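Hypothetical methylmalonyl-CoA decarboxylase alpha subunit (Sulfolobus tokodaii, PDB 1X0U) is a putative carboxyl transferase subunit of the ClpP/crotonase clan, its chain built round two seven-stranded mixed sheets and assembled with five further copies. Local coordinates at residues 297-302 against 320-325; 246-251 against 301-306; 259-264 against 359-364; 275-280 against 292-297. All coordinates share one frame; numbering follows the deposited sequence.

Overall arrangement
From the N terminus, the first loop opens at helix 239-252 and is closed by contact 2, where that helix, coming after the edge strand of the first sheet, meets the outermost strand, 305-307, of the second. Before it closes, residues 259-264 open a longer loop that ends at 359-364, so contacts 2 and 3 cross. Contact 4, between the short helix 277-280 and helix 291-298, nests inside both. Contact 1 starts on the end of that helix, sharing Lys-297 with contact 4 and Asn-301 and Gly-302 with contact 2, and lies within the loop of contact 3. Together they tie the connection between the two sheets to the edge strands of the second and, through contact 3, strand 363-369.

Contact 1. Residues 297-302 against 320-325; sequences KIVDNG and ARIAGN
Ala-320, near the end of strand 315-322, sets its CB against Val-299 CG1 at 3.6 Å. Val-299 is the first residue beyond helix 291-298, and Ile-329 of strand 325-332 also packs on it. At Arg-321 the contact turns polar: its O accepts from Asp-300 N over 2.9 Å in a nearly straight bond (165°), while Arg-321 N donates to a water that probably donates in turn to Asp-300 O, though other acceptors are in reach. The Arg-321 side chain runs away from Asp-300, and its NH1 reaches Gly-324 O at 2.9 Å and also bonds Pro-262 O. Ile-322 points its CB away, yet its CG1 comes within 4.2 Å of Val-299 CG1, the two side chains crossing at about a right angle. Next come two backbone amides, both taken by one carboxylate. Ala-323 N donates to Asp-300 OD1 at 2.6 Å and Gly-324 N to Asp-300 OD2, also at 2.6 Å, each oxygen using its syn lone pair. Chi1 of -65° sets the Asp-300 carboxyl beside its own N; that N holds the strand end at Arg-321 O while the carboxylate takes the two turn amides, and the paired bonds fix its rotation. OD1 has a salt bridge to Arg-495, which probably favours the ionised form. From Ile-322 to Asn-325 the chain makes a type I' turn; Ile-322 N bonds Asn-325 O at 2.8 Å, and the turn's own bond back, Asn-325 N to Ile-322 O, is weak. This is the tight two-residue connection of a beta hairpin, joining antiparallel strands 315-322 and 325-332 and clasped by an aspartate.

Contact 2. Residues 246-251 against 301-306; sequences TKRLLS and NGEFLE
Phe-304 O accepts a hydrogen bond of 2.7 Å from a water oxygen, and the same water accepts from Arg-248 NH1 at 2.9 Å, sitting at the guanidinium edge in its plane. The other terminal nitrogen of the arginine, NH2, lies 2.9 Å from Glu-303 OE2. That pair is a salt bridge of charges alone: the oxygen stands well out of the guanidinium plane and no N-H is aimed at it, although carboxylate and guanidinium planes are only 18° apart. Glu-303 gets there by bending at chi2 (-40°), its chain crossing that of Arg-248 at about a right angle. Arg-248 instead reaches across fully extended, its CG swung trans to the backbone N (chi1 -169°). The reach bridges two halves of the fold, for helix 239-252 follows the edge strand 234-236 of the first seven-stranded sheet, whereas Leu-305 belongs to strand 305-307, the outermost of the second sheet within this chain. Leu-305 lies beneath the arginine, its CB 3.9 Å from the guanidinium plane and over the centre of that face, the two chains sliding past each other in opposite directions. Its far end turns to the helix itself: CD1 comes within 3.7 Å of Leu-249 CA and 4.0 Å of Leu-249 CD1. Phe-234 packs on both leucines, and Ile-167 of the first sheet and Phe-319 of the second also touch Leu-249.

Contact 3. Residues 259-264 against 359-364; sequences EEPPYI and FNIPLI
The Asn-360 carboxamide has Glu-259 O at its edge, almost in the amide plane, and ND2 donates to that oxygen over 3.1 Å with an N-H...O angle of 162°. Seen from the acceptor the approach is less regular: the nitrogen stands well above the carbonyl plane of Glu-259, 58° out of it, and so is not on a lone pair. ND2 also has a weak hydrogen bond to Asn-257 O, and Lys-516 of the second subunit packs on Asn-360. CG of Asn-360 stands anti to the carbonyl carbon, beside the backbone N (chi1 -41°), and this puts ND2 at Glu-259 O. Next along the loop, the Pro-261 ring comes in by its CD and CG edge, CD lying 3.2 Å from Asn-360 O and CG 3.6 Å from the same oxygen. CG also meets Ile-361 CG1 at 4.2 Å, the two side chains crossing obliquely; Val-326 touches both. Asn-360, with positive phi, is the C-prime residue of the Schellman motif (Ile-361 N to Cys-356 O, Asn-360 N to Asp-357 O) that ends helix 343-358, the crossover of a beta-alpha-beta unit between parallel strands 325-332 and 363-369. The only hydrogen bond between the two segments ends on a main-chain oxygen, and the proline packs against another, so the fit probably rests on backbone shape rather than on the Glu-259 side chain.

Contact 4. Residues 275-280 against 292-297; sequences TGVEQI and REIIYK
Ile-280 drives its CD1 into helix 291-298, where it meets Glu-293 CG at 3.5 Å, Ile-294 CG1 at 3.8 Å and Lys-297 CE at 4.0 Å. It can do so because the side chain is stretched out: CG1 lies beside the backbone N, and chi2, near anti, carries the methyl outward to the helix. Glu-293 receives it with the aliphatic part of a chain that starts trans to N (chi1 -178°) and then bends at chi2; the two cross at about a right angle. Beside this, Val-277 CG2 touches Ile-294 CG2 at 4.2 Å, again roughly perpendicular, each of these branches being the one trans to its own N. The packing sets a short, weakly bonded helix, 277-280, against the helix that leads through a turn to edge strand 305-307 of the second sheet. Trp-430 and Pro-491 also pack on Val-277, and Val-8 of the third subunit packs on Glu-278. Lys-297 is strongly bent, chi1 (-107°) and chi2 (102°) lying off the staggered values, with a further bend at chi4. Curled in this way, it brings CE to 4.1 Å from Val-277 N and NZ to 4.2 Å from Gly-276 CA. The ammonium also has a long, weak ion pair with Glu-293 OE1, one helical turn back, at 3.9 Å.

Contact 1. Residues 297-302 against 320-325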
loop_
_atom_site.group_PDB
_atom_site.type_symbol
_atom_site.label_atom_id
_atom_site.label_comp_id
_atom_site.label_asym_id
_atom_site.label_seq_id
_atom_site.Cartn_x
_atom_site.Cartn_y
_atom_site.Cartn_z
ATOM N N LYS A 297 -3.765 42.354 13.315
ATOM C CA LYS A 297 -4.304 42.228 14.663
ATOM C C LYS A 297 -4.448 40.776 15.091
ATOM O O LYS A 297 -4.353 40.469 16.272
ATOM C CB LYS A 297 -5.681 42.899 14.765
ATOM C CG LYS A 297 -5.727 44.229 15.529
ATOM C CD LYS A 297 -5.789 45.426 14.586
ATOM C CE LYS A 297 -6.427 46.650 15.258
ATOM N NZ LYS A 297 -5.779 47.018 16.557
ATOM N N ILE A 298 -4.680 39.878 14.141
ATOM C CA ILE A 298 -4.858 38.476 14.496
ATOM C C ILE A 298 -3.586 37.667 14.650
ATOM O O ILE A 298 -3.469 36.857 15.566
ATOM C CB ILE A 298 -5.744 37.730 13.472
ATOM C CG1 ILE A 298 -7.140 38.347 13.435
ATOM C CG2 ILE A 298 -5.841 36.246 13.857
ATOM C CD1 ILE A 298 -7.975 37.906 12.259
ATOM N N VAL A 299 -2.623 37.896 13.763
ATOM C CA VAL A 299 -1.389 37.114 13.763
ATOM C C VAL A 299 -0.272 37.556 14.693
ATOM O O VAL A 299 -0.249 38.688 15.164
ATOM C CB VAL A 299 -0.834 37.029 12.341
ATOM C CG1 VAL A 299 -1.918 36.503 11.418
ATOM C CG2 VAL A 299 -0.371 38.412 11.874
ATOM N N ASP A 300 0.658 36.636 14.936
ATOM C CA ASP A 300 1.805 36.869 15.796
ATOM C C ASP A 300 2.566 38.147 15.404
ATOM O O ASP A 300 2.984 38.314 14.252
ATOM C CB ASP A 300 2.758 35.668 15.723
ATOM C CG ASP A 300 2.153 34.382 16.291
ATOM O OD1 ASP A 300 0.937 34.335 16.591
ATOM O OD2 ASP A 300 2.912 33.398 16.432
ATOM N N ASN A 301 2.735 39.045 16.372
ATOM C CA ASN A 301 3.456 40.298 16.168
ATOM C C ASN A 301 3.070 41.054 14.892
ATOM O O ASN A 301 3.863 41.847 14.368
ATOM C CB ASN A 301 4.962 40.021 16.170
ATOM C CG ASN A 301 5.415 39.297 17.427
ATOM O OD1 ASN A 301 6.209 38.362 17.365
ATOM N ND2 ASN A 301 4.914 39.728 18.572
ATOM N N GLY A 302 1.857 40.806 14.403
ATOM C CA GLY A 302 1.377 41.475 13.203
ATOM C C GLY A 302 2.156 41.230 11.915
ATOM O O GLY A 302 1.932 41.926 10.933
ATOM N N ALA A 320 1.806 33.773 7.675
ATOM C CA ALA A 320 1.922 34.395 8.979
ATOM C C ALA A 320 1.968 33.273 9.986
ATOM O O ALA A 320 1.836 32.105 9.635
ATOM C CB ALA A 320 0.709 35.283 9.256
ATOM N N ARG A 321 2.161 33.625 11.242
ATOM C CA ARG A 321 2.161 32.620 12.276
ATOM C C ARG A 321 1.087 32.976 13.272
ATOM O O ARG A 321 0.830 34.154 13.522
ATOM C CB ARG A 321 3.519 32.555 12.975
ATOM C CG ARG A 321 4.558 31.789 12.186
ATOM C CD ARG A 321 5.949 32.001 12.732
ATOM N NE ARG A 321 6.946 31.459 11.816
ATOM C CZ ARG A 321 7.107 30.165 11.575
ATOM N NH1 ARG A 321 6.337 29.285 12.196
ATOM N NH2 ARG A 321 8.021 29.753 10.699
ATOM N N ILE A 322 0.444 31.951 13.816
ATOM C CA ILE A 322 -0.575 32.142 14.834
ATOM C C ILE A 322 -0.177 31.262 16.000
ATOM O O ILE A 322 -0.312 30.035 15.945
ATOM C CB ILE A 322 -1.970 31.764 14.329
ATOM C CG1 ILE A 322 -2.454 32.839 13.347
ATOM C CG2 ILE A 322 -2.924 31.635 15.511
ATOM C CD1 ILE A 322 -3.850 32.631 12.828
ATOM N N ALA A 323 0.337 31.897 17.048
ATOM C CA ALA A 323 0.806 31.179 18.229
ATOM C C ALA A 323 1.974 30.293 17.811
ATOM O O ALA A 323 2.062 29.133 18.205
ATOM C CB ALA A 323 -0.319 30.327 18.825
ATOM N N GLY A 324 2.853 30.841 16.978
ATOM C CA GLY A 324 4.018 30.095 16.537
ATOM C C GLY A 324 3.878 29.199 15.317
ATOM O O GLY A 324 4.888 28.851 14.707
ATOM N N ASN A 325 2.652 28.822 14.956
ATOM C CA ASN A 325 2.431 27.953 13.799
ATOM C C ASN A 325 2.054 28.695 12.526
ATOM O O ASN A 325 1.289 29.659 12.542
ATOM C CB ASN A 325 1.352 26.909 14.105
ATOM C CG ASN A 325 1.844 25.821 15.034
ATOM O OD1 ASN A 325 1.073 25.269 15.812
ATOM N ND2 ASN A 325 3.128 25.494 14.948
HETATM O O HOH W 1 2.854 36.532 11.989
#

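Contact 2. Residues 246-251 against 301-306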
loop_
_atom_site.group_PDB
_atom_site.type_symbol
_atom_site.label_atom_id
_atom_site.label_comp_id
_atom_site.label_asym_id
_atom_site.label_seq_id
_atom_site.Cartn_x
_atom_site.Cartn_y
_atom_site.Cartn_z
ATOM N N THR A 246 13.876 35.406 0.154
ATOM C CA THR A 246 13.831 33.955 -0.009
ATOM C C THR A 246 14.059 33.269 1.336
ATOM O O THR A 246 13.400 32.270 1.645
ATOM C CB THR A 246 14.877 33.414 -1.015
ATOM O OG1 THR A 246 16.182 33.507 -0.436
ATOM C CG2 THR A 246 14.838 34.188 -2.316
ATOM N N LYS A 247 14.980 33.795 2.137
ATOM C CA LYS A 247 15.236 33.218 3.460
ATOM C C LYS A 247 13.978 33.300 4.314
ATOM O O LYS A 247 13.663 32.387 5.069
ATOM C CB LYS A 247 16.341 33.969 4.199
ATOM C CG LYS A 247 17.744 33.767 3.693
ATOM C CD LYS A 247 18.684 34.557 4.592
ATOM C CE LYS A 247 20.130 34.376 4.209
ATOM N NZ LYS A 247 21.015 35.035 5.213
ATOM N N ARG A 248 13.263 34.414 4.196
ATOM C CA ARG A 248 12.047 34.608 4.975
ATOM C C ARG A 248 10.945 33.678 4.472
ATOM O O ARG A 248 10.192 33.101 5.265
ATOM C CB ARG A 248 11.590 36.064 4.893
ATOM C CG ARG A 248 10.496 36.392 5.893
ATOM C CD ARG A 248 9.912 37.779 5.691
ATOM N NE ARG A 248 8.729 37.959 6.530
ATOM C CZ ARG A 248 7.843 38.935 6.374
ATOM N NH1 ARG A 248 8.004 39.829 5.406
ATOM N NH2 ARG A 248 6.794 39.012 7.181
ATOM N N LEU A 249 10.855 33.530 3.154
ATOM C CA LEU A 249 9.856 32.657 2.561
ATOM C C LEU A 249 10.114 31.230 3.031
ATOM O O LEU A 249 9.210 30.552 3.509
ATOM C CB LEU A 249 9.934 32.725 1.034
ATOM C CG LEU A 249 8.928 31.858 0.277
ATOM C CD1 LEU A 249 7.509 32.210 0.753
ATOM C CD2 LEU A 249 9.077 32.086 -1.234
ATOM N N LEU A 250 11.356 30.773 2.906
ATOM C CA LEU A 250 11.708 29.418 3.329
ATOM C C LEU A 250 11.364 29.166 4.795
ATOM O O LEU A 250 10.950 28.056 5.157
ATOM C CB LEU A 250 13.200 29.157 3.116
ATOM C CG LEU A 250 13.688 28.917 1.687
ATOM C CD1 LEU A 250 15.211 28.978 1.669
ATOM C CD2 LEU A 250 13.189 27.560 1.177
ATOM N N SER A 251 11.539 30.187 5.634
ATOM C CA SER A 251 11.246 30.046 7.060
ATOM C C SER A 251 9.796 29.646 7.307
ATOM O O SER A 251 9.488 29.076 8.343
ATOM C CB SER A 251 11.553 31.348 7.820
ATOM O OG SER A 251 10.626 32.381 7.505
ATOM N N ASN A 301 2.735 39.045 16.372
ATOM C CA ASN A 301 3.456 40.298 16.168
ATOM C C ASN A 301 3.070 41.054 14.892
ATOM O O ASN A 301 3.863 41.847 14.368
ATOM C CB ASN A 301 4.962 40.021 16.170
ATOM C CG ASN A 301 5.415 39.297 17.427
ATOM O OD1 ASN A 301 6.209 38.362 17.365
ATOM N ND2 ASN A 301 4.914 39.728 18.572
ATOM N N GLY A 302 1.857 40.806 14.403
ATOM C CA GLY A 302 1.377 41.475 13.203
ATOM C C GLY A 302 2.156 41.230 11.915
ATOM O O GLY A 302 1.932 41.926 10.933
ATOM N N GLU A 303 3.055 40.249 11.897
ATOM C CA GLU A 303 3.833 39.969 10.690
ATOM C C GLU A 303 3.077 39.181 9.620
ATOM O O GLU A 303 2.389 38.202 9.911
ATOM C CB GLU A 303 5.139 39.252 11.039
ATOM C CG GLU A 303 6.340 40.202 11.186
ATOM C CD GLU A 303 6.346 41.326 10.140
ATOM O OE1 GLU A 303 5.641 42.341 10.340
ATOM O OE2 GLU A 303 7.046 41.200 9.111
ATOM N N PHE A 304 3.218 39.619 8.374
ATOM C CA PHE A 304 2.528 38.992 7.259
ATOM C C PHE A 304 3.375 39.085 5.989
ATOM O O PHE A 304 3.692 40.189 5.528
ATOM C CB PHE A 304 1.178 39.698 7.057
ATOM C CG PHE A 304 0.348 39.155 5.922
ATOM C CD1 PHE A 304 -0.024 37.813 5.887
ATOM C CD2 PHE A 304 -0.123 40.006 4.928
ATOM C CE1 PHE A 304 -0.857 37.332 4.883
ATOM C CE2 PHE A 304 -0.954 39.542 3.921
ATOM C CZ PHE A 304 -1.326 38.200 3.895
ATOM N N LEU A 305 3.750 37.930 5.439
ATOM C CA LEU A 305 4.543 37.888 4.211
ATOM C C LEU A 305 3.500 37.750 3.113
ATOM O O LEU A 305 2.948 36.662 2.882
ATOM C CB LEU A 305 5.502 36.684 4.215
ATOM C CG LEU A 305 6.588 36.663 3.123
ATOM C CD1 LEU A 305 7.415 35.397 3.203
ATOM C CD2 LEU A 305 5.939 36.745 1.774
ATOM N N GLU A 306 3.225 38.860 2.437
ATOM C CA GLU A 306 2.199 38.861 1.409
ATOM C C GLU A 306 2.636 38.417 0.021
ATOM O O GLU A 306 3.562 38.976 -0.571
ATOM C CB GLU A 306 1.542 40.239 1.324
ATOM C CG GLU A 306 0.275 40.232 0.494
ATOM C CD GLU A 306 -0.556 41.475 0.701
ATOM O OE1 GLU A 306 -0.369 42.146 1.726
ATOM O OE2 GLU A 306 -1.404 41.777 -0.150
HETATM O O HOH W 2 5.894 41.730 5.025
#

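Contact 3. Residues 259-264 against 359-364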
loop_
_atom_site.group_PDB
_atom_site.type_symbol
_atom_site.label_atom_id
_atom_site.label_comp_id
_atom_site.label_asym_id
_atom_site.label_seq_id
_atom_site.Cartn_x
_atom_site.Cartn_y
_atom_site.Cartn_z
ATOM N N GLU A 259 6.740 17.028 5.757
ATOM C CA GLU A 259 7.019 17.733 6.997
ATOM C C GLU A 259 6.048 18.889 7.236
ATOM O O GLU A 259 5.559 19.518 6.303
ATOM C CB GLU A 259 8.467 18.245 6.996
ATOM C CG GLU A 259 9.512 17.144 7.144
ATOM C CD GLU A 259 10.926 17.684 7.297
ATOM O OE1 GLU A 259 11.449 18.277 6.335
ATOM O OE2 GLU A 259 11.519 17.521 8.382
ATOM N N GLU A 260 5.753 19.156 8.497
ATOM C CA GLU A 260 4.845 20.241 8.822
ATOM C C GLU A 260 5.630 21.541 8.869
ATOM O O GLU A 260 6.808 21.545 9.229
ATOM C CB GLU A 260 4.170 19.969 10.169
ATOM C CG GLU A 260 5.114 19.892 11.350
ATOM C CD GLU A 260 4.570 19.011 12.464
ATOM O OE1 GLU A 260 5.165 19.001 13.566
ATOM O OE2 GLU A 260 3.550 18.317 12.230
ATOM N N PRO A 261 5.003 22.656 8.472
ATOM C CA PRO A 261 5.726 23.929 8.511
ATOM C C PRO A 261 6.360 24.091 9.890
ATOM O O PRO A 261 5.747 23.769 10.911
ATOM C CB PRO A 261 4.639 24.959 8.210
ATOM C CG PRO A 261 3.339 24.229 8.495
ATOM C CD PRO A 261 3.617 22.848 8.020
ATOM N N PRO A 262 7.601 24.586 9.937
ATOM C CA PRO A 262 8.308 24.766 11.205
ATOM C C PRO A 262 7.702 25.749 12.198
ATOM O O PRO A 262 7.256 26.839 11.832
ATOM C CB PRO A 262 9.715 25.168 10.761
ATOM C CG PRO A 262 9.443 25.952 9.508
ATOM C CD PRO A 262 8.388 25.115 8.808
ATOM N N TYR A 263 7.682 25.331 13.461
ATOM C CA TYR A 263 7.178 26.147 14.555
ATOM C C TYR A 263 8.321 27.116 14.819
ATOM O O TYR A 263 9.481 26.751 14.623
ATOM C CB TYR A 263 6.911 25.269 15.777
ATOM C CG TYR A 263 6.610 26.055 17.024
ATOM C CD1 TYR A 263 7.637 26.480 17.864
ATOM C CD2 TYR A 263 5.300 26.427 17.336
ATOM C CE1 TYR A 263 7.374 27.263 18.985
ATOM C CE2 TYR A 263 5.023 27.214 18.458
ATOM C CZ TYR A 263 6.067 27.629 19.275
ATOM O OH TYR A 263 5.810 28.424 20.371
ATOM N N ILE A 264 8.027 28.334 15.262
ATOM C CA ILE A 264 9.120 29.283 15.457
ATOM C C ILE A 264 9.017 30.283 16.611
ATOM O O ILE A 264 8.206 30.127 17.533
ATOM C CB ILE A 264 9.348 30.074 14.144
ATOM C CG1 ILE A 264 10.840 30.305 13.909
ATOM C CG2 ILE A 264 8.606 31.398 14.201
ATOM C CD1 ILE A 264 11.143 31.016 12.610
ATOM N N PHE A 359 1.810 21.589 0.805
ATOM C CA PHE A 359 2.842 21.621 1.823
ATOM C C PHE A 359 2.391 21.703 3.278
ATOM O O PHE A 359 3.113 22.191 4.147
ATOM C CB PHE A 359 3.845 22.719 1.465
ATOM C CG PHE A 359 4.611 22.425 0.199
ATOM C CD1 PHE A 359 4.267 23.035 -1.001
ATOM C CD2 PHE A 359 5.651 21.492 0.205
ATOM C CE1 PHE A 359 4.944 22.724 -2.176
ATOM C CE2 PHE A 359 6.339 21.169 -0.974
ATOM C CZ PHE A 359 5.985 21.784 -2.163
ATOM N N ASN A 360 1.186 21.199 3.531
ATOM C CA ASN A 360 0.616 21.123 4.881
ATOM C C ASN A 360 0.479 22.407 5.685
ATOM O O ASN A 360 0.641 22.417 6.918
ATOM C CB ASN A 360 1.413 20.095 5.672
ATOM C CG ASN A 360 1.743 18.888 4.830
ATOM O OD1 ASN A 360 0.865 18.338 4.180
ATOM N ND2 ASN A 360 3.011 18.487 4.817
ATOM N N ILE A 361 0.155 23.486 4.989
ATOM C CA ILE A 361 -0.038 24.760 5.649
ATOM C C ILE A 361 -1.536 25.009 5.872
ATOM O O ILE A 361 -2.314 25.076 4.924
ATOM C CB ILE A 361 0.595 25.901 4.810
ATOM C CG1 ILE A 361 2.120 25.735 4.802
ATOM C CG2 ILE A 361 0.190 27.245 5.353
ATOM C CD1 ILE A 361 2.853 26.724 3.938
ATOM N N PRO A 362 -1.962 25.124 7.140
ATOM C CA PRO A 362 -3.379 25.371 7.436
ATOM C C PRO A 362 -3.843 26.674 6.752
ATOM O O PRO A 362 -3.056 27.615 6.599
ATOM C CB PRO A 362 -3.397 25.496 8.961
ATOM C CG PRO A 362 -2.235 24.684 9.398
ATOM C CD PRO A 362 -1.177 25.005 8.383
ATOM N N LEU A 363 -5.112 26.734 6.354
ATOM C CA LEU A 363 -5.636 27.928 5.694
ATOM C C LEU A 363 -6.742 28.665 6.442
ATOM O O LEU A 363 -7.715 28.063 6.895
ATOM C CB LEU A 363 -6.159 27.583 4.303
ATOM C CG LEU A 363 -5.129 27.198 3.244
ATOM C CD1 LEU A 363 -5.824 26.418 2.115
ATOM C CD2 LEU A 363 -4.448 28.467 2.715
ATOM N N ILE A 364 -6.593 29.978 6.551
ATOM C CA ILE A 364 -7.600 30.795 7.205
ATOM C C ILE A 364 -8.260 31.738 6.211
ATOM O O ILE A 364 -7.578 32.495 5.517
ATOM C CB ILE A 364 -6.996 31.657 8.332
ATOM C CG1 ILE A 364 -6.420 30.760 9.429
ATOM C CG2 ILE A 364 -8.068 32.568 8.918
ATOM C CD1 ILE A 364 -7.454 29.835 10.048
#

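Contact 4. Residues 275-280 against 292-297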
loop_
_atom_site.group_PDB
_atom_site.type_symbol
_atom_site.label_atom_id
_atom_site.label_comp_id
_atom_site.label_asym_id
_atom_site.label_seq_id
_atom_site.Cartn_x
_atom_site.Cartn_y
_atom_site.Cartn_z
ATOM N N THR A 275 -10.097 44.905 22.297
ATOM C CA THR A 275 -10.488 46.082 21.545
ATOM C C THR A 275 -9.741 46.267 20.227
ATOM O O THR A 275 -8.760 45.571 19.910
ATOM C CB THR A 275 -10.312 47.382 22.380
ATOM O OG1 THR A 275 -9.631 47.080 23.605
ATOM C CG2 THR A 275 -11.677 48.022 22.673
ATOM N N GLY A 276 -10.234 47.236 19.470
ATOM C CA GLY A 276 -9.639 47.544 18.201
ATOM C C GLY A 276 -10.336 46.831 17.073
ATOM O O GLY A 276 -11.178 47.414 16.397
ATOM N N VAL A 277 -10.010 45.560 16.896
ATOM C CA VAL A 277 -10.560 44.790 15.797
ATOM C C VAL A 277 -12.006 45.085 15.431
ATOM O O VAL A 277 -12.294 45.311 14.261
ATOM C CB VAL A 277 -10.375 43.265 16.016
ATOM C CG1 VAL A 277 -11.481 42.696 16.893
ATOM C CG2 VAL A 277 -10.333 42.572 14.677
ATOM N N GLU A 278 -12.911 45.119 16.406
ATOM C CA GLU A 278 -14.319 45.366 16.097
ATOM C C GLU A 278 -14.606 46.802 15.671
ATOM O O GLU A 278 -15.696 47.103 15.184
ATOM C CB GLU A 278 -15.216 45.011 17.290
ATOM C CG GLU A 278 -15.230 46.055 18.400
ATOM C CD GLU A 278 -13.922 46.122 19.140
ATOM O OE1 GLU A 278 -13.578 47.214 19.640
ATOM O OE2 GLU A 278 -13.241 45.080 19.234
ATOM N N GLN A 279 -13.633 47.687 15.854
ATOM C CA GLN A 279 -13.801 49.085 15.486
ATOM C C GLN A 279 -13.540 49.355 14.010
ATOM O O GLN A 279 -13.972 50.367 13.480
ATOM C CB GLN A 279 -12.876 49.966 16.336
ATOM C CG GLN A 279 -13.128 49.834 17.824
ATOM C CD GLN A 279 -14.587 50.069 18.178
ATOM O OE1 GLN A 279 -15.057 49.650 19.235
ATOM N NE2 GLN A 279 -15.309 50.749 17.294
ATOM N N ILE A 280 -12.838 48.442 13.350
ATOM C CA ILE A 280 -12.493 48.601 11.941
ATOM C C ILE A 280 -13.654 48.482 10.956
ATOM O O ILE A 280 -13.786 49.296 10.046
ATOM C CB ILE A 280 -11.421 47.570 11.536
ATOM C CG1 ILE A 280 -10.206 47.708 12.459
ATOM C CG2 ILE A 280 -11.010 47.783 10.083
ATOM C CD1 ILE A 280 -9.173 46.605 12.308
ATOM N N ARG A 292 -6.232 44.421 5.855
ATOM C CA ARG A 292 -4.893 44.064 6.303
ATOM C C ARG A 292 -4.723 44.385 7.779
ATOM O O ARG A 292 -3.916 43.770 8.467
ATOM C CB ARG A 292 -3.824 44.822 5.510
ATOM C CG ARG A 292 -3.745 44.465 4.045
ATOM C CD ARG A 292 -2.434 44.969 3.432
ATOM N NE ARG A 292 -2.294 44.527 2.050
ATOM C CZ ARG A 292 -2.994 45.026 1.039
ATOM N NH1 ARG A 292 -3.875 45.993 1.260
ATOM N NH2 ARG A 292 -2.832 44.542 -0.186
ATOM N N GLU A 293 -5.480 45.361 8.266
ATOM C CA GLU A 293 -5.366 45.744 9.662
ATOM C C GLU A 293 -5.931 44.649 10.534
ATOM O O GLU A 293 -5.460 44.420 11.647
ATOM C CB GLU A 293 -6.088 47.070 9.928
ATOM C CG GLU A 293 -5.948 47.536 11.361
ATOM C CD GLU A 293 -4.499 47.638 11.790
ATOM O OE1 GLU A 293 -4.211 47.353 12.972
ATOM O OE2 GLU A 293 -3.644 48.010 10.951
ATOM N N ILE A 294 -6.937 43.956 10.022
ATOM C CA ILE A 294 -7.533 42.862 10.763
ATOM C C ILE A 294 -6.545 41.700 10.824
ATOM O O ILE A 294 -6.402 41.062 11.871
ATOM C CB ILE A 294 -8.854 42.400 10.116
ATOM C CG1 ILE A 294 -9.869 43.550 10.141
ATOM C CG2 ILE A 294 -9.394 41.193 10.858
ATOM C CD1 ILE A 294 -11.230 43.201 9.546
ATOM N N ILE A 295 -5.846 41.428 9.720
ATOM C CA ILE A 295 -4.886 40.331 9.754
ATOM C C ILE A 295 -3.755 40.647 10.740
ATOM O O ILE A 295 -3.428 39.808 11.576
ATOM C CB ILE A 295 -4.264 39.990 8.343
ATOM C CG1 ILE A 295 -3.372 41.124 7.863
ATOM C CG2 ILE A 295 -5.358 39.743 7.304
ATOM C CD1 ILE A 295 -2.810 40.903 6.457
ATOM N N TYR A 296 -3.172 41.850 10.670
ATOM C CA TYR A 296 -2.074 42.186 11.587
ATOM C C TYR A 296 -2.516 42.003 13.033
ATOM O O TYR A 296 -1.736 41.562 13.879
ATOM C CB TYR A 296 -1.580 43.635 11.410
ATOM C CG TYR A 296 -1.212 44.031 9.995
ATOM C CD1 TYR A 296 -0.609 43.120 9.126
ATOM C CD2 TYR A 296 -1.469 45.318 9.523
ATOM C CE1 TYR A 296 -0.275 43.479 7.820
ATOM C CE2 TYR A 296 -1.136 45.690 8.218
ATOM C CZ TYR A 296 -0.542 44.764 7.375
ATOM O OH TYR A 296 -0.219 45.115 6.083
ATOM N N LYS A 297 -3.765 42.354 13.315
ATOM C CA LYS A 297 -4.304 42.228 14.663
ATOM C C LYS A 297 -4.448 40.776 15.091
ATOM O O LYS A 297 -4.353 40.469 16.272
ATOM C CB LYS A 297 -5.681 42.899 14.765
ATOM C CG LYS A 297 -5.727 44.229 15.529
ATOM C CD LYS A 297 -5.789 45.426 14.586
ATOM C CE LYS A 297 -6.427 46.650 15.258
ATOM N NZ LYS A 297 -5.779 47.018 16.557
#